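Local atomic coordinates of octopine dehydrogenase (Pecten maximus, PDB entry 3C7A), a protein that catalyses the NADH-dependent reductive condensation of L-arginine with pyruvate to D-octopine, preferring L-arginine over other amino acid substrates. Residues K4-G9 with E77-G82; D84-T89 with Q100-Y105; L246-N251 with I348-K353; K254-A259 with I335-V340. All blocks are in the same frame, centred on the assembly; numbering follows the deposited sequence.

Overall arrangement
Contacts 1 and 2 share one sheet of the nucleotide-binding half: strands 3-8 and 85-88 are parallel neighbours, the centres lie about 7 Å apart, and E77 packs on Y105 between them. Contacts 3 and 4 sit in the alpha-helical domain, their centres about 11 Å apart, both using helix 240-263; I348 packs against K338 and F337 between them. Some 42 Å separates the centres of contacts 1 and 3. Contacts 2 and 4 are buried and purely apolar. Contact 1 is buried around C6 but reaches solvent at G82, while contact 3, partly buried, sets small and polar side chains against each other, with a carboxylate beside the start of a helix.

Contact 1: K4-G9 with E77-G82; sequences KVCVCG and EIAISG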
loop_
_atom_site.group_PDB
_atom_site.type_symbol
_atom_site.label_atom_id
_atom_site.label_comp_id
_atom_site.label_asym_id
_atom_site.label_seq_id
_atom_site.Cartn_x
_atom_site.Cartn_y
_atom_site.Cartn_z
ATOM N N LYS A 4 8.083 -18.904 -14.274
ATOM C CA LYS A 4 8.879 -17.704 -14.558
ATOM C C LYS A 4 8.310 -16.449 -13.882
ATOM O O LYS A 4 7.129 -16.128 -14.049
ATOM C CB LYS A 4 9.015 -17.506 -16.073
ATOM C CG LYS A 4 9.808 -18.617 -16.759
ATOM C CD LYS A 4 9.579 -18.658 -18.258
ATOM C CE LYS A 4 10.296 -19.853 -18.874
ATOM N NZ LYS A 4 10.107 -19.941 -20.349
ATOM N N VAL A 5 9.165 -15.752 -13.127
ATOM C CA VAL A 5 8.754 -14.626 -12.267
ATOM C C VAL A 5 9.588 -13.355 -12.518
ATOM O O VAL A 5 10.821 -13.410 -12.535
ATOM C CB VAL A 5 8.850 -15.010 -10.752
ATOM C CG1 VAL A 5 8.369 -13.871 -9.851
ATOM C CG2 VAL A 5 8.066 -16.289 -10.451
ATOM N N CYS A 6 8.908 -12.220 -12.701
ATOM C CA CYS A 6 9.567 -10.907 -12.829
ATOM C C CYS A 6 9.281 -9.997 -11.626
ATOM O O CYS A 6 8.118 -9.747 -11.288
ATOM C CB CYS A 6 9.155 -10.211 -14.138
ATOM S SG CYS A 6 9.827 -8.524 -14.390
ATOM N N VAL A 7 10.349 -9.507 -10.993
ATOM C CA VAL A 7 10.259 -8.579 -9.854
ATOM C C VAL A 7 10.604 -7.147 -10.296
ATOM O O VAL A 7 11.647 -6.922 -10.915
ATOM C CB VAL A 7 11.201 -9.008 -8.684
ATOM C CG1 VAL A 7 11.062 -8.069 -7.488
ATOM C CG2 VAL A 7 10.937 -10.453 -8.260
ATOM N N CYS A 8 9.730 -6.192 -9.971
ATOM C CA CYS A 8 9.919 -4.784 -10.351
ATOM C C CYS A 8 10.344 -3.910 -9.157
ATOM O O CYS A 8 9.606 -3.797 -8.171
ATOM C CB CYS A 8 8.638 -4.220 -10.992
ATOM S SG CYS A 8 8.034 -5.082 -12.490
ATOM N N GLY A 9 11.528 -3.298 -9.254
ATOM C CA GLY A 9 12.054 -2.407 -8.202
ATOM C C GLY A 9 13.488 -2.682 -7.760
ATOM O O GLY A 9 14.120 -3.627 -8.237
ATOM N N GLU A 77 11.680 -5.829 -22.827
ATOM C CA GLU A 77 11.491 -6.920 -23.797
ATOM C C GLU A 77 12.097 -8.243 -23.308
ATOM O O GLU A 77 11.547 -9.317 -23.567
ATOM C CB GLU A 77 12.050 -6.540 -25.177
ATOM C CG GLU A 77 11.635 -7.492 -26.307
ATOM C CD GLU A 77 12.119 -7.059 -27.685
ATOM O OE1 GLU A 77 13.094 -6.279 -27.780
ATOM O OE2 GLU A 77 11.524 -7.513 -28.687
ATOM N N ILE A 78 13.221 -8.155 -22.601
ATOM C CA ILE A 78 13.878 -9.329 -22.019
ATOM C C ILE A 78 13.171 -9.806 -20.739
ATOM O O ILE A 78 12.974 -11.009 -20.542
ATOM C CB ILE A 78 15.387 -9.056 -21.743
ATOM C CG1 ILE A 78 16.126 -8.755 -23.056
ATOM C CG2 ILE A 78 16.043 -10.238 -21.010
ATOM C CD1 ILE A 78 17.501 -8.131 -22.879
ATOM N N ALA A 79 12.781 -8.857 -19.888
ATOM C CA ALA A 79 12.243 -9.162 -18.557
ATOM C C ALA A 79 10.792 -9.664 -18.529
ATOM O O ALA A 79 10.461 -10.551 -17.735
ATOM C CB ALA A 79 12.403 -7.954 -17.633
ATOM N N ILE A 80 9.939 -9.097 -19.383
ATOM C CA ILE A 80 8.491 -9.361 -19.346
ATOM C C ILE A 80 8.029 -10.514 -20.256
ATOM O O ILE A 80 7.065 -11.214 -19.924
ATOM C CB ILE A 80 7.662 -8.064 -19.645
ATOM C CG1 ILE A 80 7.963 -6.958 -18.616
ATOM C CG2 ILE A 80 6.151 -8.353 -19.726
ATOM C CD1 ILE A 80 7.420 -7.202 -17.199
ATOM N N SER A 81 8.705 -10.708 -21.388
ATOM C CA SER A 81 8.292 -11.716 -22.381
ATOM C C SER A 81 8.309 -13.151 -21.846
ATOM O O SER A 81 9.361 -13.666 -21.454
ATOM C CB SER A 81 9.137 -11.613 -23.659
ATOM O OG SER A 81 8.892 -10.393 -24.338
ATOM N N GLY A 82 7.133 -13.778 -21.828
ATOM C CA GLY A 82 6.985 -15.171 -21.388
ATOM C C GLY A 82 6.769 -15.394 -19.897
ATOM O O GLY A 82 6.714 -16.539 -19.440
#
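The planar peptide group joining A79 to I80 has C6 SG over one face, toward its oxygen end; C6 CB stands on the same side but farther out beyond the oxygen, 3.8 Å from A79 O. That oxygen accepts a hydrogen bond from R30 NE on the adjacent strand 27-32. With SG anti to the backbone N (chi1 177°), the sulfur of C6 reaches the apolar side of the helix end, 3.9 Å from I80 CD1 and 4.2 Å from A79 CB. Helix 76-80 thus lies against one side of strand 3-8, while V7 on the other side packs on helix 12-21. This is the first strand of the Rossmann-type dinucleotide fold: it runs out at G9, whose backbone angles call for glycine, and leads straight into the NADH-binding residues G10 to G13. Beyond the helix, S81 OG turns back to E77 O (3.0 Å), on a lone pair in the carbonyl plane with a C=O to donor angle of 140°. The chain then turns through G82, at positive phi, and exposes that end of the contact. There the extended K4 side chain passes with its CD 3.8 Å from G82 O, an aliphatic contact.

Contact 2: D84-T89 with Q100-Y105; sequences DVVILT and QAMAPY
M102 makes this contact with one methyl group: its CE lies 4.3 Å from V86 CG1 and 4.4 Å from L88 CD1. V86 and L88 are two apart in strand 85-88 and therefore point to the same side of the sheet, where the end of M102 meets both. The backbones stay well separated, 9.8 Å between the CA atoms of V86 and M102, and the length of the methionine bridges the gap. Its CG sits beside both the backbone N and the carbonyl carbon (chi1 75°), and a further bend about the CG-SD bond (chi3 75°) brings CE onto the two strand residues. All three residues are buried, and no hydrogen bond crosses between the segments. Strand 85-88, helix 95-102 and strand 111-114 form a beta-alpha-beta unit of the Rossmann-type domain, so the methionine packs the last part of the connecting helix against the strand before it; V86 in turn bonds through its backbone to L111 and V113 of the strand after it. I87, on the other side of the sheet, packs on L17 of helix 12-21. The side nearer solvent is built differently. Past M102 the chain turns through A103 and the exposed P104, and Y105 N bonds back to M102 O at 3.1 Å. The Y105 ring carries P104 CB over its centre on one face, 4.2 Å above the plane, and has A101 O at its edge.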
loop_
_atom_site.group_PDB
_atom_site.type_symbol
_atom_site.label_atom_id
_atom_site.label_comp_id
_atom_site.label_asym_id
_atom_site.label_seq_id
_atom_site.Cartn_x
_atom_site.Cartn_y
_atom_site.Cartn_z
ATOM N N ASP A 84 5.070 -15.695 -16.201
ATOM C CA ASP A 84 3.823 -16.219 -15.626
ATOM C C ASP A 84 3.272 -15.338 -14.491
ATOM O O ASP A 84 2.057 -15.291 -14.273
ATOM C CB ASP A 84 4.024 -17.656 -15.116
ATOM C CG ASP A 84 4.411 -18.635 -16.222
ATOM O OD1 ASP A 84 3.670 -18.747 -17.224
ATOM O OD2 ASP A 84 5.454 -19.313 -16.078
ATOM N N VAL A 85 4.171 -14.669 -13.765
ATOM C CA VAL A 85 3.811 -13.787 -12.641
ATOM C C VAL A 85 4.638 -12.488 -12.688
ATOM O O VAL A 85 5.843 -12.530 -12.950
ATOM C CB VAL A 85 4.035 -14.478 -11.254
ATOM C CG1 VAL A 85 3.407 -13.665 -10.125
ATOM C CG2 VAL A 85 3.485 -15.904 -11.232
ATOM N N VAL A 86 3.985 -11.347 -12.437
ATOM C CA VAL A 86 4.652 -10.031 -12.375
ATOM C C VAL A 86 4.298 -9.304 -11.063
ATOM O O VAL A 86 3.123 -9.017 -10.806
ATOM C CB VAL A 86 4.286 -9.129 -13.597
ATOM C CG1 VAL A 86 5.069 -7.815 -13.560
ATOM C CG2 VAL A 86 4.541 -9.853 -14.920
ATOM N N ILE A 87 5.314 -9.004 -10.249
ATOM C CA ILE A 87 5.116 -8.451 -8.895
ATOM C C ILE A 87 5.786 -7.078 -8.693
ATOM O O ILE A 87 6.993 -6.936 -8.895
ATOM C CB ILE A 87 5.616 -9.436 -7.790
ATOM C CG1 ILE A 87 4.994 -10.830 -7.969
ATOM C CG2 ILE A 87 5.320 -8.884 -6.386
ATOM C CD1 ILE A 87 5.713 -11.947 -7.214
ATOM N N LEU A 88 4.994 -6.090 -8.270
ATOM C CA LEU A 88 5.477 -4.718 -8.041
ATOM C C LEU A 88 5.678 -4.402 -6.550
ATOM O O LEU A 88 4.720 -4.426 -5.771
ATOM C CB LEU A 88 4.512 -3.691 -8.662
ATOM C CG LEU A 88 4.400 -3.509 -10.182
ATOM C CD1 LEU A 88 3.677 -4.673 -10.858
ATOM C CD2 LEU A 88 3.686 -2.202 -10.496
ATOM N N THR A 89 6.920 -4.098 -6.170
ATOM C CA THR A 89 7.263 -3.777 -4.772
ATOM C C THR A 89 8.095 -2.480 -4.635
ATOM O O THR A 89 9.323 -2.514 -4.496
ATOM C CB THR A 89 7.913 -4.999 -4.030
ATOM O OG1 THR A 89 8.274 -4.634 -2.690
ATOM C CG2 THR A 89 9.147 -5.533 -4.772
ATOM N N GLN A 100 3.203 1.351 -18.133
ATOM C CA GLN A 100 3.461 1.828 -19.498
ATOM C C GLN A 100 4.503 0.981 -20.240
ATOM O O GLN A 100 4.360 0.724 -21.437
ATOM C CB GLN A 100 3.889 3.303 -19.490
ATOM C CG GLN A 100 2.751 4.299 -19.245
ATOM C CD GLN A 100 3.225 5.743 -19.087
ATOM O OE1 GLN A 100 2.467 6.683 -19.331
ATOM N NE2 GLN A 100 4.476 5.924 -18.672
ATOM N N ALA A 101 5.537 0.546 -19.520
ATOM C CA ALA A 101 6.641 -0.218 -20.110
ATOM C C ALA A 101 6.285 -1.669 -20.467
ATOM O O ALA A 101 6.795 -2.208 -21.454
ATOM C CB ALA A 101 7.862 -0.180 -19.197
ATOM N N MET A 102 5.415 -2.288 -19.668
ATOM C CA MET A 102 5.064 -3.707 -19.836
ATOM C C MET A 102 3.967 -3.971 -20.878
ATOM O O MET A 102 3.813 -5.103 -21.345
ATOM C CB MET A 102 4.668 -4.331 -18.485
ATOM C CG MET A 102 3.278 -3.931 -17.972
ATOM S SD MET A 102 2.705 -4.868 -16.534
ATOM C CE MET A 102 3.701 -4.146 -15.228
ATOM N N ALA A 103 3.222 -2.926 -21.238
ATOM C CA ALA A 103 2.024 -3.047 -22.088
ATOM C C ALA A 103 2.165 -3.877 -23.384
ATOM O O ALA A 103 1.318 -4.735 -23.643
ATOM C CB ALA A 103 1.424 -1.662 -22.383
ATOM N N PRO A 104 3.217 -3.628 -24.201
ATOM C CA PRO A 104 3.303 -4.363 -25.470
ATOM C C PRO A 104 3.845 -5.800 -25.384
ATOM O O PRO A 104 3.886 -6.491 -26.406
ATOM C CB PRO A 104 4.256 -3.497 -26.321
ATOM C CG PRO A 104 4.629 -2.306 -25.468
ATOM C CD PRO A 104 4.341 -2.686 -24.057
ATOM N N TYR A 105 4.239 -6.250 -24.192
ATOM C CA TYR A 105 4.925 -7.544 -24.048
ATOM C C TYR A 105 4.235 -8.583 -23.142
ATOM O O TYR A 105 4.615 -9.757 -23.152
ATOM C CB TYR A 105 6.384 -7.331 -23.603
ATOM C CG TYR A 105 7.167 -6.367 -24.480
ATOM C CD1 TYR A 105 7.612 -6.748 -25.747
ATOM C CD2 TYR A 105 7.461 -5.075 -24.040
ATOM C CE1 TYR A 105 8.328 -5.866 -26.557
ATOM C CE2 TYR A 105 8.178 -4.184 -24.839
ATOM C CZ TYR A 105 8.607 -4.588 -26.097
ATOM O OH TYR A 105 9.315 -3.716 -26.897
#

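Contact 3: L246-N251 with I348-K353; sequences LTACSN and IPSNDK
N351 ND2 donates a hydrogen bond to OE1 of E252, just beyond helical segment 246-251, and at the same time lies against C249, 3.9 Å from its SG. The second oxygen of that carboxylate, E252 OE2, accepts from the backbone N of S350, so one glutamate holds both a side chain and a main-chain amide in the first turn of helix 349-362. I348 occupies the N-cap position here, and the negative charge would probably suit this helix start. Between the segments themselves the contact is made by small groups. C249 SG, anti to its own carbonyl carbon (chi1 -73°), comes within 4.0 Å of S350 CB, and the serine hydroxyl, S350 OG, lies 3.8 Å from the methyl CB of A248. C249 also touches F210, and N351 also packs on M334 of helix 330-344. The short axes approach to 9.1 Å and cross at -119°; the nearest CA atoms, those of C249 and S350, are 6.1 Å apart. A steep helix-helix crossing, with a glutamate of the first helix receiving the start of the second, joins helices 240-263 and 349-362 within the alpha-helical domain of the octopine/nopaline dehydrogenase family.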
loop_
_atom_site.group_PDB
_atom_site.type_symbol
_atom_site.label_atom_id
_atom_site.label_comp_id
_atom_site.label_asym_id
_atom_site.label_seq_id
_atom_site.Cartn_x
_atom_site.Cartn_y
_atom_site.Cartn_z
ATOM N N LEU A 246 -10.978 9.960 15.672
ATOM C CA LEU A 246 -10.743 8.657 15.042
ATOM C C LEU A 246 -12.017 7.809 14.951
ATOM O O LEU A 246 -12.233 7.112 13.954
ATOM C CB LEU A 246 -9.634 7.889 15.777
ATOM C CG LEU A 246 -8.199 8.432 15.706
ATOM C CD1 LEU A 246 -7.333 7.827 16.805
ATOM C CD2 LEU A 246 -7.564 8.202 14.332
ATOM N N THR A 247 -12.852 7.877 15.989
ATOM C CA THR A 247 -14.128 7.150 16.031
ATOM C C THR A 247 -15.108 7.661 14.966
ATOM O O THR A 247 -15.801 6.868 14.321
ATOM C CB THR A 247 -14.779 7.219 17.442
ATOM O OG1 THR A 247 -13.855 6.736 18.424
ATOM C CG2 THR A 247 -16.052 6.378 17.509
ATOM N N ALA A 248 -15.147 8.981 14.782
ATOM C CA ALA A 248 -16.038 9.618 13.809
ATOM C C ALA A 248 -15.681 9.284 12.357
ATOM O O ALA A 248 -16.572 9.101 11.522
ATOM C CB ALA A 248 -16.064 11.127 14.020
ATOM N N CYS A 249 -14.382 9.209 12.065
ATOM C CA CYS A 249 -13.897 8.861 10.726
ATOM C C CYS A 249 -14.137 7.382 10.391
ATOM O O CYS A 249 -14.373 7.034 9.231
ATOM C CB CYS A 249 -12.413 9.214 10.573
ATOM S SG CYS A 249 -12.049 10.995 10.439
ATOM N N SER A 250 -14.075 6.528 11.414
ATOM C CA SER A 250 -14.362 5.095 11.277
ATOM C C SER A 250 -15.847 4.820 11.011
ATOM O O SER A 250 -16.188 3.919 10.235
ATOM C CB SER A 250 -13.900 4.335 12.525
ATOM O OG SER A 250 -14.216 2.953 12.439
ATOM N N ASN A 251 -16.721 5.589 11.663
ATOM C CA ASN A 251 -18.167 5.493 11.447
ATOM C C ASN A 251 -18.575 5.874 10.019
ATOM O O ASN A 251 -19.515 5.300 9.462
ATOM C CB ASN A 251 -18.929 6.351 12.468
ATOM C CG ASN A 251 -19.006 5.707 13.852
ATOM O OD1 ASN A 251 -18.718 4.520 14.027
ATOM N ND2 ASN A 251 -19.408 6.495 14.843
ATOM N N ILE A 348 -19.372 13.095 4.048
ATOM C CA ILE A 348 -18.333 12.723 5.024
ATOM C C ILE A 348 -17.597 13.950 5.612
ATOM O O ILE A 348 -16.450 14.222 5.248
ATOM C CB ILE A 348 -17.313 11.692 4.430
ATOM C CG1 ILE A 348 -16.848 12.111 3.024
ATOM C CG2 ILE A 348 -17.916 10.290 4.404
ATOM C CD1 ILE A 348 -15.564 11.429 2.549
ATOM N N PRO A 349 -18.258 14.687 6.534
ATOM C CA PRO A 349 -17.743 15.965 7.062
ATOM C C PRO A 349 -16.419 15.910 7.839
ATOM O O PRO A 349 -15.627 16.853 7.755
ATOM C CB PRO A 349 -18.876 16.449 7.980
ATOM C CG PRO A 349 -19.624 15.218 8.345
ATOM C CD PRO A 349 -19.563 14.344 7.130
ATOM N N SER A 350 -16.188 14.829 8.586
ATOM C CA SER A 350 -14.960 14.676 9.377
ATOM C C SER A 350 -13.723 14.406 8.515
ATOM O O SER A 350 -12.644 14.943 8.787
ATOM C CB SER A 350 -15.121 13.585 10.440
ATOM O OG SER A 350 -15.895 14.048 11.536
ATOM N N ASN A 351 -13.885 13.571 7.487
ATOM C CA ASN A 351 -12.816 13.303 6.520
ATOM C C ASN A 351 -12.436 14.544 5.705
ATOM O O ASN A 351 -11.258 14.751 5.401
ATOM C CB ASN A 351 -13.196 12.147 5.581
ATOM C CG ASN A 351 -12.904 10.774 6.180
ATOM O OD1 ASN A 351 -11.896 10.145 5.855
ATOM N ND2 ASN A 351 -13.789 10.305 7.052
ATOM N N ASP A 352 -13.435 15.361 5.365
ATOM C CA ASP A 352 -13.231 16.597 4.594
ATOM C C ASP A 352 -12.333 17.613 5.307
ATOM O O ASP A 352 -11.515 18.282 4.667
ATOM C CB ASP A 352 -14.578 17.257 4.261
ATOM C CG ASP A 352 -15.377 16.496 3.209
ATOM O OD1 ASP A 352 -14.807 15.640 2.495
ATOM O OD2 ASP A 352 -16.591 16.766 3.090
ATOM N N LYS A 353 -12.492 17.721 6.626
ATOM C CA LYS A 353 -11.763 18.702 7.436
ATOM C C LYS A 353 -10.254 18.445 7.463
ATOM O O LYS A 353 -9.457 19.387 7.431
ATOM C CB LYS A 353 -12.330 18.751 8.861
ATOM C CG LYS A 353 -11.835 19.932 9.701
ATOM C CD LYS A 353 -12.690 20.152 10.946
ATOM C CE LYS A 353 -12.321 19.199 12.072
ATOM N NZ LYS A 353 -13.235 19.349 13.238
#

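Contact 4: K254-A259 with I335-V340; sequences KDVANA and IVFKGV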
loop_
_atom_site.group_PDB
_atom_site.type_symbol
_atom_site.label_atom_id
_atom_site.label_comp_id
_atom_site.label_asym_id
_atom_site.label_seq_id
_atom_site.Cartn_x
_atom_site.Cartn_y
_atom_site.Cartn_z
ATOM N N LYS A 254 -18.186 2.985 7.515
ATOM C CA LYS A 254 -19.319 2.053 7.565
ATOM C C LYS A 254 -20.532 2.533 6.763
ATOM O O LYS A 254 -21.199 1.728 6.107
ATOM C CB LYS A 254 -19.717 1.760 9.017
ATOM C CG LYS A 254 -18.831 0.722 9.703
ATOM C CD LYS A 254 -18.863 0.825 11.225
ATOM C CE LYS A 254 -20.081 0.141 11.844
ATOM N NZ LYS A 254 -21.257 1.055 11.950
ATOM N N ASP A 255 -20.805 3.838 6.819
ATOM C CA ASP A 255 -21.900 4.457 6.060
ATOM C C ASP A 255 -21.769 4.239 4.548
ATOM O O ASP A 255 -22.766 3.994 3.862
ATOM C CB ASP A 255 -21.987 5.961 6.356
ATOM C CG ASP A 255 -22.473 6.268 7.770
ATOM O OD1 ASP A 255 -23.177 5.433 8.379
ATOM O OD2 ASP A 255 -22.153 7.367 8.270
ATOM N N VAL A 256 -20.538 4.329 4.041
ATOM C CA VAL A 256 -20.250 4.149 2.612
ATOM C C VAL A 256 -20.474 2.696 2.161
ATOM O O VAL A 256 -21.065 2.453 1.103
ATOM C CB VAL A 256 -18.810 4.630 2.250
ATOM C CG1 VAL A 256 -18.491 4.377 0.778
ATOM C CG2 VAL A 256 -18.643 6.111 2.570
ATOM N N ALA A 257 -20.011 1.746 2.973
ATOM C CA ALA A 257 -20.141 0.317 2.673
ATOM C C ALA A 257 -21.600 -0.155 2.605
ATOM O O ALA A 257 -21.960 -0.933 1.716
ATOM C CB ALA A 257 -19.353 -0.512 3.685
ATOM N N ASN A 258 -22.427 0.321 3.539
ATOM C CA ASN A 258 -23.852 -0.029 3.587
ATOM C C ASN A 258 -24.655 0.496 2.393
ATOM O O ASN A 258 -25.613 -0.146 1.954
ATOM C CB ASN A 258 -24.491 0.456 4.897
ATOM C CG ASN A 258 -24.112 -0.402 6.099
ATOM O OD1 ASN A 258 -23.837 -1.597 5.972
ATOM N ND2 ASN A 258 -24.112 0.208 7.279
ATOM N N ALA A 259 -24.260 1.661 1.881
ATOM C CA ALA A 259 -24.930 2.288 0.737
ATOM C C ALA A 259 -24.680 1.551 -0.583
ATOM O O ALA A 259 -25.565 1.496 -1.442
ATOM C CB ALA A 259 -24.520 3.752 0.619
ATOM N N ILE A 335 -7.875 10.888 -0.916
ATOM C CA ILE A 335 -8.532 11.431 -2.118
ATOM C C ILE A 335 -9.290 10.353 -2.914
ATOM O O ILE A 335 -10.357 10.624 -3.476
ATOM C CB ILE A 335 -7.523 12.201 -3.040
ATOM C CG1 ILE A 335 -6.897 13.403 -2.310
ATOM C CG2 ILE A 335 -8.174 12.641 -4.362
ATOM C CD1 ILE A 335 -7.870 14.522 -1.913
ATOM N N VAL A 336 -8.742 9.138 -2.950
ATOM C CA VAL A 336 -9.380 8.005 -3.640
ATOM C C VAL A 336 -10.694 7.596 -2.951
ATOM O O VAL A 336 -11.697 7.322 -3.623
ATOM C CB VAL A 336 -8.422 6.781 -3.775
ATOM C CG1 VAL A 336 -9.041 5.691 -4.654
ATOM C CG2 VAL A 336 -7.070 7.204 -4.349
ATOM N N PHE A 337 -10.679 7.571 -1.617
ATOM C CA PHE A 337 -11.871 7.280 -0.806
ATOM C C PHE A 337 -12.993 8.310 -1.014
ATOM O O PHE A 337 -14.172 7.948 -1.050
ATOM C CB PHE A 337 -11.490 7.171 0.681
ATOM C CG PHE A 337 -12.662 6.961 1.612
ATOM C CD1 PHE A 337 -13.359 5.753 1.625
ATOM C CD2 PHE A 337 -13.054 7.968 2.494
ATOM C CE1 PHE A 337 -14.442 5.557 2.490
ATOM C CE2 PHE A 337 -14.132 7.783 3.364
ATOM C CZ PHE A 337 -14.828 6.574 3.362
ATOM N N LYS A 338 -12.614 9.581 -1.157
ATOM C CA LYS A 338 -13.569 10.674 -1.396
ATOM C C LYS A 338 -14.323 10.511 -2.725
ATOM O O LYS A 338 -15.530 10.762 -2.793
ATOM C CB LYS A 338 -12.859 12.040 -1.316
ATOM C CG LYS A 338 -13.723 13.275 -1.626
ATOM C CD LYS A 338 -14.813 13.521 -0.582
ATOM C CE LYS A 338 -15.600 14.791 -0.896
ATOM N NZ LYS A 338 -16.727 15.018 0.057
ATOM N N GLY A 339 -13.611 10.079 -3.764
ATOM C CA GLY A 339 -14.212 9.818 -5.077
ATOM C C GLY A 339 -15.291 8.746 -5.064
ATOM O O GLY A 339 -16.313 8.877 -5.746
ATOM N N VAL A 340 -15.059 7.687 -4.289
ATOM C CA VAL A 340 -16.022 6.592 -4.120
ATOM C C VAL A 340 -17.281 7.075 -3.383
ATOM O O VAL A 340 -18.402 6.708 -3.751
ATOM C CB VAL A 340 -15.383 5.373 -3.381
ATOM C CG1 VAL A 340 -16.401 4.250 -3.173
ATOM C CG2 VAL A 340 -14.171 4.849 -4.149
#
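V256 and V340 mark where the backbones of the two helical segments come nearest, their CA atoms 8.3 Å apart, a separation filled by side chains with no hydrogen bond across. V256 points toward the other helix and divides its two methyl groups between two residues there. CG2 lies 3.9 Å from CZ, the far corner of the F337 ring, while CG1 faces V340 CG1 at a looser 4.5 Å. F337 and V340 are three positions apart, so both fall on the same side of helix 330-344. F337 starts out along its helix flank instead of straight across; with CG anti to the backbone N (chi1 176°) the ring extends far enough to meet V256, and the valine methyl meets it obliquely. The ring has further neighbours from helix 349-362 and its approach: F337 CE2 also touches I348 CD1 and N351 OD1. One position on, K338 NZ makes a salt bridge to D352 OD1, so the same turn is tied to that helix by charge as well. The F337 side chain lies about 10 Å from that of M206, which binds L-arginine. Helices 240-263 and 330-344 thus meet through one valine set between a phenylalanine and a second valine, inside the alpha-helical domain of the octopine/nopaline dehydrogenases, a domain of the same clan as the C-terminal domain of 6-phosphogluconate dehydrogenase.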